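Local coordinates for peptidase M16 C-terminal domain-containing protein (Enterococcus faecalis, PDB 3D3Y) that is of unknown function but is related to the M16 metallopeptidases, with a domain like their inactive one, and may bind a metal ion, at residues Y153-L158 against T316-I321; L252-L257 against A301-S306. All blocks are in the same frame, centred on the assembly; numbering follows the deposited sequence.

Contact 1 of 2, residues Y153-L158 against T316-I321; sequences YASLAL and TVQTGI. With ACT (acetate ion), chain E.
Leu158 and Thr316 meet methyl to methyl, CD2 of the leucine lying 3.7 Å from CG2 of the threonine, while the two side chains run past each other in opposite directions. One turn earlier on the helix, Ser155 lies beside the amide of Gln318. Its OG is 3.8 Å from NE2 of the glutamine, too far for a hydrogen bond, and its CB is as far from OE1, so the two meet in loose packing. The long glutamine suits the gap here, since the nearest CA atoms, those of Ser155 and Gln318, are 7.3 Å apart; its chain runs extended beyond CG (chi2 179°) and delivers the amide to the helix. Helix 150-162 thus lies against one face of the mixed five-stranded sheet, an alpha/beta layering consistent with the M16 family. On strand 314-321, Thr316 and Gln318 point toward the helix and Val317 between them away from it. A threonine offers a methyl and a hydroxyl on one carbon: with OG1 set between the backbone N and the carbonyl carbon (chi1 67°), the methyl reaches Leu158 and the hydroxyl gives a 2.8 Å hydrogen bond to O of an acetate ion, probably from the crystallisation liquor. Farther out, Leu158 also packs on Asn258, Ala260 and Phe416, and backbone bonds of Thr316 with Ser307 and Val317 with Leu259 hold the strand between its neighbours.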
loop_
_atom_site.group_PDB
_atom_site.type_symbol
_atom_site.label_atom_id
_atom_site.label_comp_id
_atom_site.label_asym_id
_atom_site.label_seq_id
_atom_site.Cartn_x
_atom_site.Cartn_y
_atom_site.Cartn_z
ATOM N N TYR A 153 14.821 -5.685 -3.610
ATOM C CA TYR A 153 15.240 -6.778 -2.749
ATOM C C TYR A 153 15.822 -6.264 -1.401
ATOM O O TYR A 153 15.435 -6.726 -0.323
ATOM C CB TYR A 153 16.248 -7.693 -3.451
ATOM C CG TYR A 153 16.721 -8.787 -2.512
ATOM C CD1 TYR A 153 15.877 -9.854 -2.188
ATOM C CD2 TYR A 153 17.955 -8.720 -1.892
ATOM C CE1 TYR A 153 16.275 -10.836 -1.297
ATOM C CE2 TYR A 153 18.373 -9.707 -1.006
ATOM C CZ TYR A 153 17.519 -10.757 -0.711
ATOM O OH TYR A 153 17.906 -11.746 0.173
ATOM N N ALA A 154 16.754 -5.318 -1.492
ATOM C CA ALA A 154 17.442 -4.787 -0.329
ATOM C C ALA A 154 16.487 -4.027 0.590
ATOM O O ALA A 154 16.692 -4.012 1.810
ATOM C CB ALA A 154 18.609 -3.916 -0.747
ATOM N N SER A 155 15.440 -3.435 0.020
ATOM C CA SER A 155 14.413 -2.736 0.812
ATOM C C SER A 155 13.570 -3.724 1.603
ATOM O O SER A 155 13.300 -3.546 2.776
ATOM C CB SER A 155 13.484 -1.922 -0.087
ATOM O OG SER A 155 12.533 -1.242 0.748
ATOM N N LEU A 156 13.137 -4.774 0.935
ATOM C CA LEU A 156 12.431 -5.860 1.593
ATOM C C LEU A 156 13.274 -6.548 2.678
ATOM O O LEU A 156 12.756 -6.904 3.748
ATOM C CB LEU A 156 11.939 -6.868 0.555
ATOM C CG LEU A 156 10.925 -6.319 -0.445
ATOM C CD1 LEU A 156 10.879 -7.283 -1.613
ATOM C CD2 LEU A 156 9.543 -6.147 0.193
ATOM N N ALA A 157 14.556 -6.747 2.398
ATOM C CA ALA A 157 15.449 -7.392 3.348
ATOM C C ALA A 157 15.651 -6.503 4.572
ATOM O O ALA A 157 15.740 -6.999 5.694
ATOM C CB ALA A 157 16.809 -7.728 2.711
ATOM N N LEU A 158 15.747 -5.195 4.350
ATOM C CA LEU A 158 15.836 -4.265 5.467
ATOM C C LEU A 158 14.592 -4.402 6.341
ATOM O O LEU A 158 14.688 -4.486 7.558
ATOM C CB LEU A 158 15.961 -2.817 4.962
ATOM C CG LEU A 158 15.921 -1.723 6.037
ATOM C CD1 LEU A 158 17.195 -1.785 6.864
ATOM C CD2 LEU A 158 15.762 -0.369 5.343
ATOM N N THR A 316 13.062 4.852 6.454
ATOM C CA THR A 316 14.216 4.136 5.891
ATOM C C THR A 316 15.039 5.075 5.026
ATOM O O THR A 316 14.508 6.070 4.473
ATOM C CB THR A 316 13.801 2.952 5.002
ATOM O OG1 THR A 316 13.145 3.451 3.843
ATOM C CG2 THR A 316 12.877 1.984 5.723
ATOM N N VAL A 317 16.334 4.793 4.974
ATOM C CA VAL A 317 17.234 5.432 4.089
ATOM C C VAL A 317 17.744 4.294 3.229
ATOM O O VAL A 317 18.132 3.240 3.757
ATOM C CB VAL A 317 18.412 6.116 4.849
ATOM C CG1 VAL A 317 19.555 6.540 3.871
ATOM C CG2 VAL A 317 17.924 7.350 5.605
ATOM N N GLN A 318 17.726 4.496 1.914
ATOM C CA GLN A 318 18.223 3.509 0.970
ATOM C C GLN A 318 19.315 4.137 0.105
ATOM O O GLN A 318 19.110 5.228 -0.428
ATOM C CB GLN A 318 17.071 3.059 0.070
ATOM C CG GLN A 318 15.952 2.327 0.814
ATOM C CD GLN A 318 14.850 1.936 -0.140
ATOM O OE1 GLN A 318 15.096 1.334 -1.204
ATOM N NE2 GLN A 318 13.630 2.307 0.211
ATOM N N THR A 319 20.459 3.455 -0.028
ATOM C CA THR A 319 21.567 3.915 -0.862
ATOM C C THR A 319 22.078 2.797 -1.785
ATOM O O THR A 319 21.963 1.612 -1.457
ATOM C CB THR A 319 22.755 4.468 0.009
ATOM O OG1 THR A 319 23.435 3.397 0.667
ATOM C CG2 THR A 319 22.243 5.466 1.113
ATOM N N GLY A 320 22.616 3.194 -2.934
ATOM C CA GLY A 320 23.482 2.338 -3.770
ATOM C C GLY A 320 24.879 2.923 -3.689
ATOM O O GLY A 320 25.077 4.164 -3.855
ATOM N N ILE A 321 25.856 2.059 -3.419
ATOM C CA ILE A 321 27.232 2.503 -3.145
ATOM C C ILE A 321 28.218 1.521 -3.735
ATOM O O ILE A 321 27.814 0.433 -4.169
ATOM C CB ILE A 321 27.525 2.664 -1.605
ATOM C CG1 ILE A 321 27.497 1.313 -0.881
ATOM C CG2 ILE A 321 26.520 3.681 -0.926
ATOM C CD1 ILE A 321 28.033 1.358 0.571
HETATM C C ACT E . 9.538 2.611 3.699
HETATM O O ACT E . 10.626 2.421 3.078
HETATM O OXT ACT E . 9.486 3.532 4.580
HETATM C CH3 ACT E . 8.356 1.747 3.398
#

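Contact 2 of 2, residues L252-L257 against A301-S306. With ACT (acetate ion), chain C.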
loop_
_atom_site.group_PDB
_atom_site.type_symbol
_atom_site.label_atom_id
_atom_site.label_comp_id
_atom_site.label_asym_id
_atom_site.label_seq_id
_atom_site.Cartn_x
_atom_site.Cartn_y
_atom_site.Cartn_z
ATOM N N LEU A 252 27.075 -8.479 -7.884
ATOM C CA LEU A 252 26.323 -7.249 -8.192
ATOM C C LEU A 252 27.292 -6.277 -8.783
ATOM O O LEU A 252 28.485 -6.383 -8.523
ATOM C CB LEU A 252 25.768 -6.625 -6.911
ATOM C CG LEU A 252 24.932 -7.420 -5.897
ATOM C CD1 LEU A 252 24.917 -6.721 -4.545
ATOM C CD2 LEU A 252 23.521 -7.637 -6.406
ATOM N N ALA A 253 26.799 -5.313 -9.561
ATOM C CA ALA A 253 27.662 -4.225 -10.029
ATOM C C ALA A 253 27.630 -3.015 -9.097
ATOM O O ALA A 253 28.380 -2.064 -9.307
ATOM C CB ALA A 253 27.302 -3.816 -11.430
ATOM N N GLN A 254 26.787 -3.069 -8.063
ATOM C CA GLN A 254 26.565 -1.961 -7.139
ATOM C C GLN A 254 26.032 -2.549 -5.834
ATOM O O GLN A 254 25.097 -3.356 -5.866
ATOM C CB GLN A 254 25.487 -1.012 -7.712
ATOM C CG GLN A 254 25.337 0.294 -6.972
ATOM C CD GLN A 254 24.234 1.186 -7.560
ATOM O OE1 GLN A 254 23.131 1.255 -7.034
ATOM N NE2 GLN A 254 24.543 1.856 -8.652
ATOM N N SER A 255 26.606 -2.151 -4.696
ATOM C CA SER A 255 26.120 -2.639 -3.387
ATOM C C SER A 255 24.961 -1.782 -2.912
ATOM O O SER A 255 24.798 -0.654 -3.366
ATOM C CB SER A 255 27.241 -2.619 -2.349
ATOM O OG SER A 255 28.286 -3.506 -2.730
ATOM N N LYS A 256 24.153 -2.309 -2.007
ATOM C CA LYS A 256 23.051 -1.564 -1.416
ATOM C C LYS A 256 23.301 -1.402 0.060
ATOM O O LYS A 256 23.678 -2.362 0.743
ATOM C CB LYS A 256 21.715 -2.286 -1.621
ATOM C CG LYS A 256 21.441 -2.686 -3.075
ATOM C CD LYS A 256 21.413 -1.469 -3.984
ATOM C CE LYS A 256 21.044 -1.782 -5.431
ATOM N NZ LYS A 256 21.086 -0.499 -6.242
ATOM N N LEU A 257 23.100 -0.193 0.565
ATOM C CA LEU A 257 23.231 0.007 2.005
ATOM C C LEU A 257 22.013 0.755 2.522
ATOM O O LEU A 257 21.807 1.932 2.193
ATOM C CB LEU A 257 24.562 0.744 2.335
ATOM C CG LEU A 257 24.792 1.118 3.816
ATOM C CD1 LEU A 257 24.843 -0.159 4.737
ATOM C CD2 LEU A 257 26.074 1.975 3.981
ATOM N N ALA A 301 27.667 7.936 -2.918
ATOM C CA ALA A 301 26.505 7.112 -3.210
ATOM C C ALA A 301 25.987 7.452 -4.585
ATOM O O ALA A 301 26.018 8.617 -4.987
ATOM C CB ALA A 301 25.412 7.332 -2.145
ATOM N N TYR A 302 25.523 6.439 -5.300
ATOM C CA TYR A 302 24.870 6.629 -6.606
ATOM C C TYR A 302 23.490 7.205 -6.404
ATOM O O TYR A 302 22.993 7.945 -7.243
ATOM C CB TYR A 302 24.792 5.304 -7.343
ATOM C CG TYR A 302 26.146 4.774 -7.650
ATOM C CD1 TYR A 302 26.848 5.230 -8.773
ATOM C CD2 TYR A 302 26.771 3.848 -6.800
ATOM C CE1 TYR A 302 28.113 4.768 -9.052
ATOM C CE2 TYR A 302 28.069 3.376 -7.091
ATOM C CZ TYR A 302 28.719 3.860 -8.217
ATOM O OH TYR A 302 29.981 3.423 -8.546
ATOM N N TYR A 303 22.877 6.852 -5.272
ATOM C CA TYR A 303 21.628 7.456 -4.853
ATOM C C TYR A 303 21.506 7.300 -3.363
ATOM O O TYR A 303 22.063 6.358 -2.782
ATOM C CB TYR A 303 20.429 6.824 -5.590
ATOM C CG TYR A 303 20.223 5.356 -5.280
ATOM C CD1 TYR A 303 19.507 4.952 -4.144
ATOM C CD2 TYR A 303 20.744 4.376 -6.123
ATOM C CE1 TYR A 303 19.321 3.596 -3.861
ATOM C CE2 TYR A 303 20.564 3.035 -5.864
ATOM C CZ TYR A 303 19.864 2.639 -4.754
ATOM O OH TYR A 303 19.726 1.277 -4.523
ATOM N N ALA A 304 20.790 8.226 -2.730
ATOM C CA ALA A 304 20.556 8.163 -1.309
ATOM C C ALA A 304 19.197 8.794 -1.052
ATOM O O ALA A 304 19.028 9.969 -1.330
ATOM C CB ALA A 304 21.631 8.927 -0.551
ATOM N N SER A 305 18.218 8.042 -0.553
ATOM C CA SER A 305 16.949 8.719 -0.283
ATOM C C SER A 305 16.262 8.174 0.934
ATOM O O SER A 305 16.632 7.119 1.439
ATOM C CB SER A 305 16.029 8.657 -1.497
ATOM O OG SER A 305 15.622 7.343 -1.700
ATOM N N SER A 306 15.271 8.908 1.420
ATOM C CA SER A 306 14.578 8.483 2.635
ATOM C C SER A 306 13.092 8.389 2.312
ATOM O O SER A 306 12.613 9.047 1.347
ATOM C CB SER A 306 14.874 9.441 3.800
ATOM O OG SER A 306 14.324 10.738 3.554
HETATM C C ACT C . 30.638 -2.775 -5.298
HETATM O O ACT C . 30.017 -3.170 -6.309
HETATM O OXT ACT C . 30.043 -2.818 -4.203
HETATM C CH3 ACT C . 32.025 -2.286 -5.414
#
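Gln254 and Tyr302 make the closest backbone approach, their CA atoms 8.8 Å apart, because strand 314-321 runs between the two segments, pairing with strand 255-262 along one side and strand 303-309 along the other. Side chains therefore have to bridge the gap. Gln254 does so with CG anti to its own N (chi1 -170°) and the chain extended beyond, which lays its amide over one face of the Tyr302 ring. The two planes are only 4° from parallel, and NE2 sits above the ring, 3.5 Å from CG of the tyrosine, while the aliphatic CG of Gln254 also rests against it. Tyr302 is steadied at its far end, where OH is hydrogen-bonded to Asp322. The other end of the amide serves Lys256: OE1 of Gln254 accepts a 2.8 Å hydrogen bond from NZ, which stands 33° out of the carbonyl plane. In the five-stranded sheet of this M16-type domain, these side chains reach across strand 314-321, which lies between 255-262 and the edge strand 303-309. Lys256, bent at chi2, brings the same NZ to the edge of the Tyr303 ring, in its plane, where NZ makes its second hydrogen bond, to OH of Tyr303, also of 2.8 Å. A lysine fits here because its long chain carries a donor able to grip both oxygens, and its aliphatic part passes close to the phenol, CD lying 3.3 Å from OH. OE1 of Gln254 also approaches CE2 of Tyr303 at 3.3 Å, with amide and ring planes well inclined to each other. Helix 150-162 covers Lys256 and Tyr303, with Lys150 and Ala154 touching the lysine and Gln151 the tyrosine.

How the contacts relate
Both contacts reach the same five-stranded sheet, their centres about 8 Å apart. Strand 314-321, which faces the helix in contact 1, is the strand that contact 2 spans. Bonds join the two directly: OG1 of Thr319 is 2.7 Å from O of Leu257, and O of Gly320 is 2.7 Å from N of Tyr302, both probable hydrogen bonds. Helix 150-162 also serves both, placing Ser155 and Leu158 over 316-321 and its earlier turn over part of contact 2. Along the sequence, both segments of contact 2 fall between those of contact 1. Acetate ions lie near both contacts, but they do not by themselves define a functional site.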